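Local structure of putative sugar ABC transport system, substrate-binding protein (Bordetella parapertussis, 5IX8) at residues A[152-157]-A[180-185]; A[25-30]-A[207-212]; A[74-79]-A[267-272]; A[101-106]-A[259-264]. The protein is probably the carbohydrate-binding, substrate-recognising component of a sugar ABC transporter, a solute-binding protein of the periplasmic type. One frame throughout, in Å; residues are numbered along the deposited sequence. Where two conformers were deposited one is given.

Contact 4 is buried and wholly apolar, and contact 3, farther along the same helix 254-270, is a partly exposed, polar counterpart. Their strands 101-105 and 77-80 are neighbours in one parallel sheet, and E268 and K101 pair across the two sites, though the modelled distance is doubtfully short. Contact 1 is also buried and apolar where its segments meet, but it lies in the other lobe, with a sulfate and ethanediols, probably from the crystallisation liquor, around it. Contact 2 is the one that spans the lobes, largely through water; it touches contact 1 where W154 packs on V208, and contact 4 where F29 meets G106 O. Contacts 1 and 3 lie about 31 Å apart between centres.

Contact 1 (A[152-157]-A[180-185]); sequences LEWPRL and GEMSLA. With SO4 (sulfate ion), chain C; EDO (1,2-ethanediol), chain E; EDO (1,2-ethanediol), chain F.
R156 NH1 is shared by E153 OE1, at 2.9 Å, and a sulfate oxygen, in the segment whose L152 and W154 meet M182, W154 in a Met-aromatic contact. This end-on salt bridge, completed by NH2 to OE2, lies in the guanidinium plane but reaches the carboxylate from above. E153 is the N-cap of helix 154-168, and its backbone N, with that of G151, binds the same sulfate, probably from the crystallisation liquor.

The segments meet in the lobe built on strands 142-145 and 201-205. The selenium of M182, a selenomethionine, lies obliquely 4.8 Å from the centroid of the six-membered W154 ring, and the terminal methyl CE reaches W154 CH2 at 3.4 Å. A bend at the last torsion (chi3 -62°) turns CE to the indole and leaves SE beside the proline. Y57 touches both W154 and M182. P155 crosses M182 at roughly a right angle, CG 4.0 Å from SE, while L152 meets it tip to tip, CD1 tightly packed 3.4 Å from CE.

Contact 2 (A[25-30]-A[207-212]); sequences LLDNFY and PVTFLG
This is a partly buried, largely water-mediated contact between the two lobes, joining the loop after strand 17-22 to the start of helix 209-221. L26 and D27 meet T209 and F210, and no direct hydrogen bond links the segments. Water 1 donates to D27 OD2 at 2.9 Å and accepts from F210 N; it also rests above one face of the F210 ring, offset toward the rim. Water 2 accepts from the backbone N of N28 and donates to T209 OG1 at 2.8 Å. That hydroxyl is bound chiefly to A232 O within its own lobe.

Each segment leaves the end of a strand of its lobe's sheet (17-22 and 201-205) and leads into a helix, the arrangement of type I periplasmic binding proteins, whose ligand cleft runs between such helix starts. D27 is the N-cap of helix 28-43. With CG between the backbone N and the carbonyl carbon (chi1 61°), its carboxylate turns to the first turn of the helix, where OD1 accepts from F29 N at 2.9 Å, met from above the carboxylate plane; OD2 is left for water 1.

The F210 ring packs beside the water bridge. L26 O lies in the ring plane at its edge, 3.1 Å from CZ. D27 CB approaches the same CZ obliquely at 3.6 Å, and L26 CB packs 4.0 Å from CE2. L184 flanks F210.

Contact 3 (A[74-79]-A[267-272]); sequences GVDYAV and REHEGL
The direct polar link runs from Y77, at the start of strand 77-80, to E268, near the end of helix 254-270: Y77 OH donates to E268 OE1 in a short bond of 2.5 Å, met nearly along the C-O axis. The carboxylate oxygen lies in the plane of the phenol ring, at its edge, while the two planes stand 85° apart. A bend at chi2 (-81°) in the glutamate chain brings OE1 to the hydroxyl.

A second polar link is indirect. Water 3 donates to D76 OD1 at 2.8 Å and lies in the plane of the H269 ring, 3.0 Å from NE2. The other D76 oxygen, OD2, accepts from K17 N.

Van der Waals contact fills in between. H269 CB packs 3.3 Å from Y77 OH, and the two rings meet obliquely, centroids 5.9 Å apart. G74 closes helix 60-73 in a Schellman motif just before strand 77-80, an inner strand of the parallel sheet, begins; G271 has another after H269.

E268 OE2 also pairs with K101, unusually closely and at a doubtful length. Chiefly on the strength of the phenol bond, the E268 carboxylate is probably held as the anion and fixed in rotation.

Contact 4 (A[101-106]-A[259-264]); sequences KTISAG and RLIVQY
No flat group stands between I261 and the two residues it meets, I103 and A105. The one aromatic ring of the segments, that of Y264, belongs to a side chain that sets out toward the strand but ends elsewhere: it packs on P275, and its hydroxyl bonds to P276 O. The guanidinium of R259 and the amide of Q263 likewise serve other partners, R259 forming salt bridges with D39 and E40 of helix 28-43.

What remains is aliphatic. I261 divides its branches between two strand residues. CG2, anti to the backbone N, lies 4.1 Å from I103 CG2, whereas the other branch runs on extended (chi2 162°) and puts CD1 3.5 Å from A105 CB, a tight methyl-methyl approach. CD1 also touches A105 CA at 4.0 Å. The I103 and I261 side chains run antiparallel, side by side, CG2 against CG2, with CG1 of I261 no nearer to I103 CG2 than its CG2 is.

The strand lies within the parallel sheet of one lobe, whose strand order 2-1-3-4-5-6 fits the type I periplasmic binding protein fold. Helix 254-270 follows strand 246-250 of the other lobe's sheet, so the chain has crossed between lobes before packing here, as in that fold. The helix lies beside helix 28-43, where V262 packs on I37 and E40. V118, on the neighbouring strand 116-119, packs against both L260 and I261.

Contact 1 (A[152-157]-A[180-185])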
loop_
_atom_site.group_PDB
_atom_site.type_symbol
_atom_site.label_atom_id
_atom_site.label_comp_id
_atom_site.label_asym_id
_atom_site.label_seq_id
_atom_site.Cartn_x
_atom_site.Cartn_y
_atom_site.Cartn_z
ATOM N N LEU A 152 2.099 -11.505 4.967
ATOM C CA LEU A 152 2.311 -10.076 4.798
ATOM C C LEU A 152 1.497 -9.227 5.755
ATOM O O LEU A 152 1.725 -8.004 5.808
ATOM C CB LEU A 152 1.986 -9.658 3.353
ATOM C CG LEU A 152 2.794 -10.410 2.279
ATOM C CD1 LEU A 152 2.352 -9.847 0.897
ATOM C CD2 LEU A 152 4.292 -10.312 2.500
ATOM N N GLU A 153 0.523 -9.826 6.458
ATOM C CA GLU A 153 -0.364 -9.154 7.421
ATOM C C GLU A 153 -1.409 -8.277 6.732
ATOM O O GLU A 153 -2.613 -8.496 6.908
ATOM C CB GLU A 153 0.452 -8.320 8.434
ATOM C CG GLU A 153 -0.339 -7.796 9.645
ATOM C CD GLU A 153 -0.679 -8.881 10.667
ATOM O OE1 GLU A 153 -0.297 -10.054 10.471
ATOM O OE2 GLU A 153 -1.339 -8.562 11.691
ATOM N N TRP A 154 -0.973 -7.286 5.940
ATOM C CA TRP A 154 -1.954 -6.333 5.429
ATOM C C TRP A 154 -2.961 -6.942 4.449
ATOM O O TRP A 154 -4.104 -6.481 4.439
ATOM C CB TRP A 154 -1.255 -5.091 4.820
ATOM C CG TRP A 154 -0.216 -5.356 3.754
ATOM C CD1 TRP A 154 1.114 -5.616 3.950
ATOM C CD2 TRP A 154 -0.437 -5.415 2.341
ATOM N NE1 TRP A 154 1.743 -5.833 2.734
ATOM C CE2 TRP A 154 0.812 -5.731 1.734
ATOM C CE3 TRP A 154 -1.569 -5.284 1.535
ATOM C CZ2 TRP A 154 0.964 -5.849 0.362
ATOM C CZ3 TRP A 154 -1.421 -5.418 0.158
ATOM C CH2 TRP A 154 -0.164 -5.700 -0.411
ATOM N N PRO A 155 -2.632 -7.958 3.641
ATOM C CA PRO A 155 -3.695 -8.562 2.818
ATOM C C PRO A 155 -4.749 -9.210 3.684
ATOM O O PRO A 155 -5.938 -9.156 3.363
ATOM C CB PRO A 155 -2.942 -9.604 1.952
ATOM C CG PRO A 155 -1.505 -9.017 1.853
ATOM C CD PRO A 155 -1.320 -8.534 3.297
ATOM N N ARG A 156 -4.334 -9.831 4.789
ATOM C CA ARG A 156 -5.316 -10.415 5.698
ATOM C C ARG A 156 -6.195 -9.332 6.321
ATOM O O ARG A 156 -7.418 -9.516 6.456
ATOM C CB ARG A 156 -4.613 -11.245 6.780
ATOM C CG ARG A 156 -5.623 -12.077 7.579
ATOM C CD ARG A 156 -5.047 -12.702 8.840
ATOM N NE ARG A 156 -4.934 -11.719 9.893
ATOM C CZ ARG A 156 -3.790 -11.144 10.276
ATOM N NH1 ARG A 156 -2.621 -11.560 9.789
ATOM N NH2 ARG A 156 -3.806 -10.201 11.218
ATOM N N LEU A 157 -5.594 -8.194 6.710
ATOM C CA LEU A 157 -6.382 -7.109 7.280
ATOM C C LEU A 157 -7.414 -6.599 6.281
ATOM O O LEU A 157 -8.583 -6.379 6.636
ATOM C CB LEU A 157 -5.477 -5.954 7.745
ATOM C CG LEU A 157 -4.472 -6.317 8.855
ATOM C CD1 LEU A 157 -3.550 -5.145 9.117
ATOM C CD2 LEU A 157 -5.164 -6.718 10.158
ATOM N N GLY A 180 0.567 -17.289 -3.509
ATOM C CA GLY A 180 1.154 -16.529 -4.592
ATOM C C GLY A 180 1.915 -15.319 -4.097
ATOM O O GLY A 180 2.230 -15.188 -2.915
ATOM N N GLU A 181 2.228 -14.424 -5.041
ATOM C CA GLU A 181 2.999 -13.219 -4.750
ATOM C C GLU A 181 2.284 -11.972 -5.256
ATOM O O GLU A 181 2.890 -10.897 -5.321
ATOM C CB GLU A 181 4.410 -13.281 -5.336
ATOM C CG GLU A 181 4.395 -13.372 -6.817
ATOM C CD GLU A 181 5.788 -13.386 -7.394
ATOM O OE1 GLU A 181 6.724 -12.921 -6.684
ATOM O OE2 GLU A 181 5.947 -13.844 -8.554
HETATM N N MSE A 182 1.005 -12.092 -5.568
HETATM C CA MSE A 182 0.153 -10.959 -5.922
HETATM C C MSE A 182 0.562 -10.337 -7.271
HETATM O O MSE A 182 0.392 -9.129 -7.511
HETATM C CB MSE A 182 0.135 -9.918 -4.797
HETATM C CG MSE A 182 -0.327 -10.550 -3.475
HETATM SE SE MSE A 182 -0.774 -9.323 -2.086
HETATM C CE MSE A 182 0.984 -8.542 -1.953
ATOM N N SER A 183 1.063 -11.184 -8.173
ATOM C CA SER A 183 1.463 -10.731 -9.492
ATOM C C SER A 183 0.271 -10.689 -10.450
ATOM O O SER A 183 -0.832 -11.166 -10.147
ATOM C CB SER A 183 2.522 -11.678 -10.040
ATOM O OG SER A 183 1.935 -12.961 -10.279
ATOM N N LEU A 184 0.492 -10.085 -11.622
ATOM C CA LEU A 184 -0.501 -10.184 -12.688
ATOM C C LEU A 184 -0.833 -11.634 -12.975
ATOM O O LEU A 184 -2.004 -12.007 -13.123
ATOM C CB LEU A 184 0.019 -9.557 -13.978
ATOM C CG LEU A 184 0.204 -8.060 -13.960
ATOM C CD1 LEU A 184 0.953 -7.686 -15.202
ATOM C CD2 LEU A 184 -1.169 -7.439 -13.938
ATOM N N ALA A 185 0.206 -12.457 -13.114
ATOM C CA ALA A 185 -0.010 -13.860 -13.461
ATOM C C ALA A 185 -0.810 -14.567 -12.386
ATOM O O ALA A 185 -1.661 -15.399 -12.704
ATOM C CB ALA A 185 1.326 -14.571 -13.677
HETATM S S SO4 C . -1.086 -13.649 7.122
HETATM O O1 SO4 C . -1.810 -13.819 8.370
HETATM O O2 SO4 C . -0.135 -12.548 7.169
HETATM O O3 SO4 C . -2.013 -13.429 5.997
HETATM O O4 SO4 C . -0.379 -14.904 6.839
HETATM C C1 EDO E . 6.579 -9.067 -6.469
HETATM O O1 EDO E . 6.554 -10.279 -5.692
HETATM C C2 EDO E . 5.340 -8.992 -7.357
HETATM O O2 EDO E . 4.198 -8.759 -6.532
HETATM C C1 EDO F . 2.182 -20.240 -2.859
HETATM O O1 EDO F . 2.488 -19.000 -2.235
HETATM C C2 EDO F . 2.446 -21.338 -1.855
HETATM O O2 EDO F . 1.390 -21.328 -0.883
#

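Contact 2 (A[25-30]-A[207-212])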
loop_
_atom_site.group_PDB
_atom_site.type_symbol
_atom_site.label_atom_id
_atom_site.label_comp_id
_atom_site.label_asym_id
_atom_site.label_seq_id
_atom_site.Cartn_x
_atom_site.Cartn_y
_atom_site.Cartn_z
ATOM N N LEU A 25 9.328 -1.786 -7.465
ATOM C CA LEU A 25 8.882 -0.545 -8.090
ATOM C C LEU A 25 8.046 -0.797 -9.343
ATOM O O LEU A 25 8.119 -0.022 -10.296
ATOM C CB LEU A 25 10.070 0.357 -8.430
ATOM C CG LEU A 25 10.880 0.819 -7.214
ATOM C CD1 LEU A 25 12.160 1.509 -7.679
ATOM C CD2 LEU A 25 10.071 1.697 -6.266
ATOM N N LEU A 26 7.254 -1.879 -9.364
ATOM C CA LEU A 26 6.510 -2.272 -10.555
ATOM C C LEU A 26 5.099 -1.706 -10.632
ATOM O O LEU A 26 4.493 -1.787 -11.707
ATOM C CB LEU A 26 6.440 -3.800 -10.650
ATOM C CG LEU A 26 7.840 -4.398 -10.753
ATOM C CD1 LEU A 26 7.710 -5.925 -10.778
ATOM C CD2 LEU A 26 8.622 -3.854 -11.979
ATOM N N ASP A 27 4.562 -1.113 -9.557
ATOM C CA ASP A 27 3.260 -0.454 -9.666
ATOM C C ASP A 27 3.348 0.972 -9.148
ATOM O O ASP A 27 4.444 1.501 -8.991
ATOM C CB ASP A 27 2.148 -1.251 -8.960
ATOM C CG ASP A 27 2.370 -1.437 -7.444
ATOM O OD1 ASP A 27 3.088 -0.647 -6.796
ATOM O OD2 ASP A 27 1.751 -2.395 -6.887
ATOM N N ASN A 28 2.226 1.646 -8.943
ATOM C CA ASN A 28 2.328 3.032 -8.530
ATOM C C ASN A 28 2.494 3.197 -7.036
ATOM O O ASN A 28 2.691 4.332 -6.582
ATOM C CB ASN A 28 1.093 3.832 -8.965
ATOM C CG ASN A 28 1.138 4.177 -10.419
ATOM O OD1 ASN A 28 2.227 4.205 -11.018
ATOM N ND2 ASN A 28 -0.031 4.432 -11.018
ATOM N N PHE A 29 2.389 2.121 -6.252
ATOM C CA PHE A 29 2.314 2.330 -4.809
ATOM C C PHE A 29 3.693 2.570 -4.217
ATOM O O PHE A 29 3.969 3.657 -3.702
ATOM C CB PHE A 29 1.620 1.143 -4.129
ATOM C CG PHE A 29 1.521 1.284 -2.625
ATOM C CD1 PHE A 29 0.753 2.307 -2.066
ATOM C CD2 PHE A 29 2.240 0.445 -1.775
ATOM C CE1 PHE A 29 0.657 2.477 -0.679
ATOM C CE2 PHE A 29 2.133 0.584 -0.376
ATOM C CZ PHE A 29 1.335 1.606 0.169
ATOM N N TYR A 30 4.560 1.555 -4.213
ATOM C CA TYR A 30 5.892 1.820 -3.662
ATOM C C TYR A 30 6.644 2.833 -4.502
ATOM O O TYR A 30 7.442 3.618 -3.959
ATOM C CB TYR A 30 6.733 0.537 -3.556
ATOM C CG TYR A 30 6.026 -0.570 -2.800
ATOM C CD1 TYR A 30 5.821 -0.489 -1.418
ATOM C CD2 TYR A 30 5.583 -1.714 -3.455
ATOM C CE1 TYR A 30 5.153 -1.515 -0.727
ATOM C CE2 TYR A 30 4.892 -2.743 -2.743
ATOM C CZ TYR A 30 4.704 -2.623 -1.387
ATOM O OH TYR A 30 4.043 -3.578 -0.665
ATOM N N PRO A 207 -7.023 -7.365 -3.358
ATOM C CA PRO A 207 -6.497 -6.315 -2.484
ATOM C C PRO A 207 -5.538 -5.352 -3.138
ATOM O O PRO A 207 -5.225 -4.348 -2.486
ATOM C CB PRO A 207 -5.774 -7.122 -1.392
ATOM C CG PRO A 207 -5.163 -8.319 -2.202
ATOM C CD PRO A 207 -6.376 -8.664 -3.094
ATOM N N VAL A 208 -5.039 -5.623 -4.356
ATOM C CA VAL A 208 -3.963 -4.822 -4.949
ATOM C C VAL A 208 -4.098 -4.790 -6.460
ATOM O O VAL A 208 -4.666 -5.700 -7.078
ATOM C CB VAL A 208 -2.546 -5.343 -4.600
ATOM C CG1 VAL A 208 -2.328 -5.398 -3.136
ATOM C CG2 VAL A 208 -2.313 -6.731 -5.217
ATOM N N THR A 209 -3.532 -3.731 -7.051
ATOM C CA THR A 209 -3.566 -3.437 -8.481
ATOM C C THR A 209 -3.409 -4.652 -9.381
ATOM O O THR A 209 -4.265 -4.930 -10.222
ATOM C CB THR A 209 -2.455 -2.438 -8.837
ATOM O OG1 THR A 209 -2.424 -1.362 -7.899
ATOM C CG2 THR A 209 -2.682 -1.908 -10.237
ATOM N N PHE A 210 -2.293 -5.367 -9.261
ATOM C CA PHE A 210 -2.028 -6.408 -10.256
ATOM C C PHE A 210 -2.980 -7.583 -10.127
ATOM O O PHE A 210 -3.246 -8.255 -11.128
ATOM C CB PHE A 210 -0.597 -6.928 -10.147
ATOM C CG PHE A 210 0.427 -5.931 -10.529
ATOM C CD1 PHE A 210 0.083 -4.824 -11.298
ATOM C CD2 PHE A 210 1.740 -6.095 -10.137
ATOM C CE1 PHE A 210 1.062 -3.881 -11.664
ATOM C CE2 PHE A 210 2.705 -5.158 -10.489
ATOM C CZ PHE A 210 2.367 -4.066 -11.264
ATOM N N LEU A 211 -3.450 -7.890 -8.911
ATOM C CA LEU A 211 -4.458 -8.945 -8.789
ATOM C C LEU A 211 -5.767 -8.493 -9.419
ATOM O O LEU A 211 -6.424 -9.274 -10.105
ATOM C CB LEU A 211 -4.652 -9.363 -7.325
ATOM C CG LEU A 211 -3.499 -10.153 -6.700
ATOM C CD1 LEU A 211 -3.783 -10.364 -5.210
ATOM C CD2 LEU A 211 -3.270 -11.484 -7.420
ATOM N N GLY A 212 -6.132 -7.218 -9.250
ATOM C CA GLY A 212 -7.306 -6.700 -9.940
ATOM C C GLY A 212 -7.184 -6.746 -11.459
ATOM O O GLY A 212 -8.135 -7.109 -12.149
HETATM O O HOH W 1 -0.076 -4.609 -7.478
HETATM O O HOH W 2 -0.521 0.692 -8.145
#

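Contact 3 (A[74-79]-A[267-272])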
loop_
_atom_site.group_PDB
_atom_site.type_symbol
_atom_site.label_atom_id
_atom_site.label_comp_id
_atom_site.label_asym_id
_atom_site.label_seq_id
_atom_site.Cartn_x
_atom_site.Cartn_y
_atom_site.Cartn_z
ATOM N N GLY A 74 26.123 5.770 6.469
ATOM C CA GLY A 74 25.890 6.860 7.401
ATOM C C GLY A 74 24.529 7.505 7.275
ATOM O O GLY A 74 24.379 8.703 7.550
ATOM N N VAL A 75 23.525 6.750 6.872
ATOM C CA VAL A 75 22.190 7.326 6.870
ATOM C C VAL A 75 21.742 7.613 8.305
ATOM O O VAL A 75 22.231 7.030 9.274
ATOM C CB VAL A 75 21.192 6.415 6.142
ATOM C CG1 VAL A 75 21.716 6.007 4.770
ATOM C CG2 VAL A 75 20.839 5.222 6.962
ATOM N N ASP A 76 20.817 8.552 8.435
ATOM C CA ASP A 76 20.206 8.864 9.724
ATOM C C ASP A 76 18.918 8.099 9.958
ATOM O O ASP A 76 18.624 7.718 11.104
ATOM C CB ASP A 76 19.946 10.372 9.813
ATOM C CG ASP A 76 21.244 11.174 9.680
ATOM O OD1 ASP A 76 22.047 11.112 10.622
ATOM O OD2 ASP A 76 21.483 11.838 8.656
ATOM N N TYR A 77 18.181 7.818 8.888
ATOM C CA TYR A 77 16.961 7.027 8.931
ATOM C C TYR A 77 16.978 6.040 7.789
ATOM O O TYR A 77 17.356 6.380 6.663
ATOM C CB TYR A 77 15.686 7.867 8.804
ATOM C CG TYR A 77 15.559 8.857 9.918
ATOM C CD1 TYR A 77 16.176 10.089 9.836
ATOM C CD2 TYR A 77 14.825 8.562 11.066
ATOM C CE1 TYR A 77 16.094 10.989 10.875
ATOM C CE2 TYR A 77 14.727 9.476 12.106
ATOM C CZ TYR A 77 15.366 10.684 12.001
ATOM O OH TYR A 77 15.309 11.588 13.034
ATOM N N ALA A 78 16.533 4.831 8.081
ATOM C CA ALA A 78 16.180 3.858 7.059
ATOM C C ALA A 78 14.679 3.902 6.886
ATOM O O ALA A 78 13.958 3.973 7.874
ATOM C CB ALA A 78 16.610 2.455 7.504
ATOM N N VAL A 79 14.202 3.875 5.643
ATOM C CA VAL A 79 12.771 3.845 5.349
ATOM C C VAL A 79 12.470 2.489 4.727
ATOM O O VAL A 79 13.116 2.105 3.753
ATOM C CB VAL A 79 12.379 4.986 4.392
ATOM C CG1 VAL A 79 10.880 4.923 4.040
ATOM C CG2 VAL A 79 12.778 6.333 4.983
ATOM N N ARG A 267 11.333 16.675 11.542
ATOM C CA ARG A 267 10.896 17.048 12.880
ATOM C C ARG A 267 11.489 16.122 13.920
ATOM O O ARG A 267 11.978 16.577 14.963
ATOM C CB ARG A 267 9.365 17.047 12.924
ATOM C CG ARG A 267 8.828 18.267 12.170
ATOM C CD ARG A 267 7.338 18.106 11.942
ATOM N NE ARG A 267 6.771 19.370 11.470
ATOM C CZ ARG A 267 6.776 19.758 10.206
ATOM N NH1 ARG A 267 7.263 18.961 9.239
ATOM N NH2 ARG A 267 6.256 20.929 9.921
ATOM N N GLU A 268 11.442 14.811 13.672
ATOM C CA GLU A 268 12.016 13.868 14.638
ATOM C C GLU A 268 13.495 14.160 14.845
ATOM O O GLU A 268 13.979 14.238 15.982
ATOM C CB GLU A 268 11.814 12.437 14.146
ATOM C CG GLU A 268 11.692 11.386 15.260
ATOM C CD GLU A 268 13.030 10.944 15.839
ATOM O OE1 GLU A 268 14.073 11.053 15.147
ATOM O OE2 GLU A 268 13.033 10.465 17.006
ATOM N N HIS A 269 14.202 14.409 13.747
ATOM C CA HIS A 269 15.646 14.605 13.783
ATOM C C HIS A 269 16.032 15.855 14.555
ATOM O O HIS A 269 17.058 15.865 15.257
ATOM C CB HIS A 269 16.164 14.681 12.353
ATOM C CG HIS A 269 17.643 14.528 12.236
ATOM N ND1 HIS A 269 18.420 15.407 11.520
ATOM C CD2 HIS A 269 18.487 13.579 12.716
ATOM C CE1 HIS A 269 19.683 15.007 11.554
ATOM N NE2 HIS A 269 19.756 13.917 12.297
ATOM N N GLU A 270 15.247 16.926 14.428
ATOM C CA GLU A 270 15.594 18.203 15.046
ATOM C C GLU A 270 14.830 18.460 16.333
ATOM O O GLU A 270 14.905 19.572 16.873
ATOM C CB GLU A 270 15.371 19.337 14.034
ATOM C CG GLU A 270 16.235 19.112 12.770
ATOM C CD GLU A 270 16.325 20.302 11.827
ATOM O OE1 GLU A 270 15.849 21.397 12.194
ATOM O OE2 GLU A 270 16.917 20.126 10.721
ATOM N N GLY A 271 14.115 17.460 16.847
ATOM C CA GLY A 271 13.449 17.618 18.134
ATOM C C GLY A 271 12.280 18.574 18.095
ATOM O O GLY A 271 11.987 19.245 19.102
ATOM N N LEU A 272 11.600 18.648 16.988
ATOM C CA LEU A 272 10.442 19.521 16.833
ATOM C C LEU A 272 9.166 18.746 17.122
ATOM O O LEU A 272 9.158 17.507 17.061
ATOM C CB LEU A 272 10.405 20.076 15.410
ATOM C CG LEU A 272 11.710 20.747 14.931
ATOM C CD1 LEU A 272 11.599 21.163 13.462
ATOM C CD2 LEU A 272 12.094 21.916 15.818
HETATM O O HOH W 3 20.809 11.228 13.137
#

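Contact 4 (A[101-106]-A[259-264])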
loop_
_atom_site.group_PDB
_atom_site.type_symbol
_atom_site.label_atom_id
_atom_site.label_comp_id
_atom_site.label_asym_id
_atom_site.label_seq_id
_atom_site.Cartn_x
_atom_site.Cartn_y
_atom_site.Cartn_z
ATOM N N LYS A 101 17.495 5.231 13.067
ATOM C CA LYS A 101 16.091 4.928 13.309
ATOM C C LYS A 101 15.456 4.449 12.009
ATOM O O LYS A 101 15.900 4.807 10.910
ATOM C CB LYS A 101 15.354 6.165 13.847
ATOM C CG LYS A 101 15.876 6.551 15.191
ATOM C CD LYS A 101 15.144 7.756 15.758
ATOM C CE LYS A 101 15.708 8.104 17.138
ATOM N NZ LYS A 101 14.733 8.940 17.877
ATOM N N THR A 102 14.439 3.605 12.134
ATOM C CA THR A 102 13.780 3.018 10.977
ATOM C C THR A 102 12.347 3.522 10.920
ATOM O O THR A 102 11.633 3.509 11.931
ATOM C CB THR A 102 13.807 1.481 11.026
ATOM O OG1 THR A 102 15.168 1.044 10.996
ATOM C CG2 THR A 102 13.141 0.919 9.783
ATOM N N ILE A 103 11.945 3.980 9.744
ATOM C CA ILE A 103 10.604 4.490 9.494
ATOM C C ILE A 103 9.867 3.471 8.643
ATOM O O ILE A 103 10.364 3.058 7.587
ATOM C CB ILE A 103 10.654 5.855 8.783
ATOM C CG1 ILE A 103 11.418 6.869 9.657
ATOM C CG2 ILE A 103 9.228 6.356 8.409
ATOM C CD1 ILE A 103 11.828 8.177 8.901
ATOM N N SER A 104 8.666 3.107 9.074
ATOM C CA SER A 104 7.807 2.197 8.312
ATOM C C SER A 104 7.047 2.980 7.255
ATOM O O SER A 104 6.439 4.010 7.572
ATOM C CB SER A 104 6.823 1.524 9.284
ATOM O OG SER A 104 5.737 0.884 8.624
ATOM N N ALA A 105 7.081 2.511 5.993
ATOM C CA ALA A 105 6.400 3.197 4.897
ATOM C C ALA A 105 5.351 2.305 4.252
ATOM O O ALA A 105 5.660 1.184 3.828
ATOM C CB ALA A 105 7.416 3.642 3.846
ATOM N N GLY A 106 4.109 2.815 4.159
ATOM C CA GLY A 106 3.068 2.224 3.325
ATOM C C GLY A 106 2.346 1.000 3.858
ATOM O O GLY A 106 1.128 0.892 3.710
ATOM N N ARG A 259 6.048 12.089 0.935
ATOM C CA ARG A 259 6.286 13.464 1.374
ATOM C C ARG A 259 6.182 13.571 2.878
ATOM O O ARG A 259 6.980 14.272 3.525
ATOM C CB ARG A 259 5.292 14.417 0.722
ATOM C CG ARG A 259 5.320 14.417 -0.791
ATOM C CD ARG A 259 4.530 15.642 -1.301
ATOM N NE ARG A 259 4.469 15.650 -2.750
ATOM C CZ ARG A 259 5.492 15.981 -3.535
ATOM N NH1 ARG A 259 6.660 16.396 -3.006
ATOM N NH2 ARG A 259 5.337 15.908 -4.853
ATOM N N LEU A 260 5.163 12.932 3.448
ATOM C CA LEU A 260 5.002 12.979 4.889
ATOM C C LEU A 260 6.168 12.323 5.608
ATOM O O LEU A 260 6.595 12.809 6.644
ATOM C CB LEU A 260 3.689 12.316 5.291
ATOM C CG LEU A 260 2.443 13.057 4.846
ATOM C CD1 LEU A 260 1.198 12.181 5.030
ATOM C CD2 LEU A 260 2.281 14.398 5.592
ATOM N N ILE A 261 6.703 11.228 5.079
ATOM C CA ILE A 261 7.871 10.617 5.722
ATOM C C ILE A 261 9.009 11.623 5.867
ATOM O O ILE A 261 9.661 11.713 6.917
ATOM C CB ILE A 261 8.289 9.361 4.929
ATOM C CG1 ILE A 261 7.280 8.223 5.256
ATOM C CG2 ILE A 261 9.720 8.969 5.255
ATOM C CD1 ILE A 261 7.303 7.078 4.249
ATOM N N VAL A 262 9.267 12.401 4.822
ATOM C CA VAL A 262 10.327 13.408 4.893
ATOM C C VAL A 262 9.997 14.473 5.936
ATOM O O VAL A 262 10.855 14.869 6.753
ATOM C CB VAL A 262 10.558 14.028 3.503
ATOM C CG1 VAL A 262 11.507 15.229 3.583
ATOM C CG2 VAL A 262 11.108 12.962 2.564
ATOM N N GLN A 263 8.755 14.981 5.915
ATOM C CA GLN A 263 8.412 16.059 6.844
ATOM C C GLN A 263 8.423 15.581 8.296
ATOM O O GLN A 263 8.795 16.346 9.206
ATOM C CB GLN A 263 7.049 16.658 6.479
ATOM C CG GLN A 263 7.122 17.450 5.160
ATOM C CD GLN A 263 7.984 18.695 5.315
ATOM O OE1 GLN A 263 8.102 19.229 6.410
ATOM N NE2 GLN A 263 8.609 19.147 4.229
ATOM N N TYR A 264 8.014 14.329 8.532
ATOM C CA TYR A 264 8.063 13.771 9.880
ATOM C C TYR A 264 9.501 13.531 10.316
ATOM O O TYR A 264 9.858 13.793 11.485
ATOM C CB TYR A 264 7.273 12.446 9.954
ATOM C CG TYR A 264 5.765 12.561 10.121
ATOM C CD1 TYR A 264 4.981 13.291 9.211
ATOM C CD2 TYR A 264 5.128 11.930 11.195
ATOM C CE1 TYR A 264 3.618 13.400 9.383
ATOM C CE2 TYR A 264 3.743 12.018 11.381
ATOM C CZ TYR A 264 2.998 12.753 10.480
ATOM O OH TYR A 264 1.636 12.842 10.658
#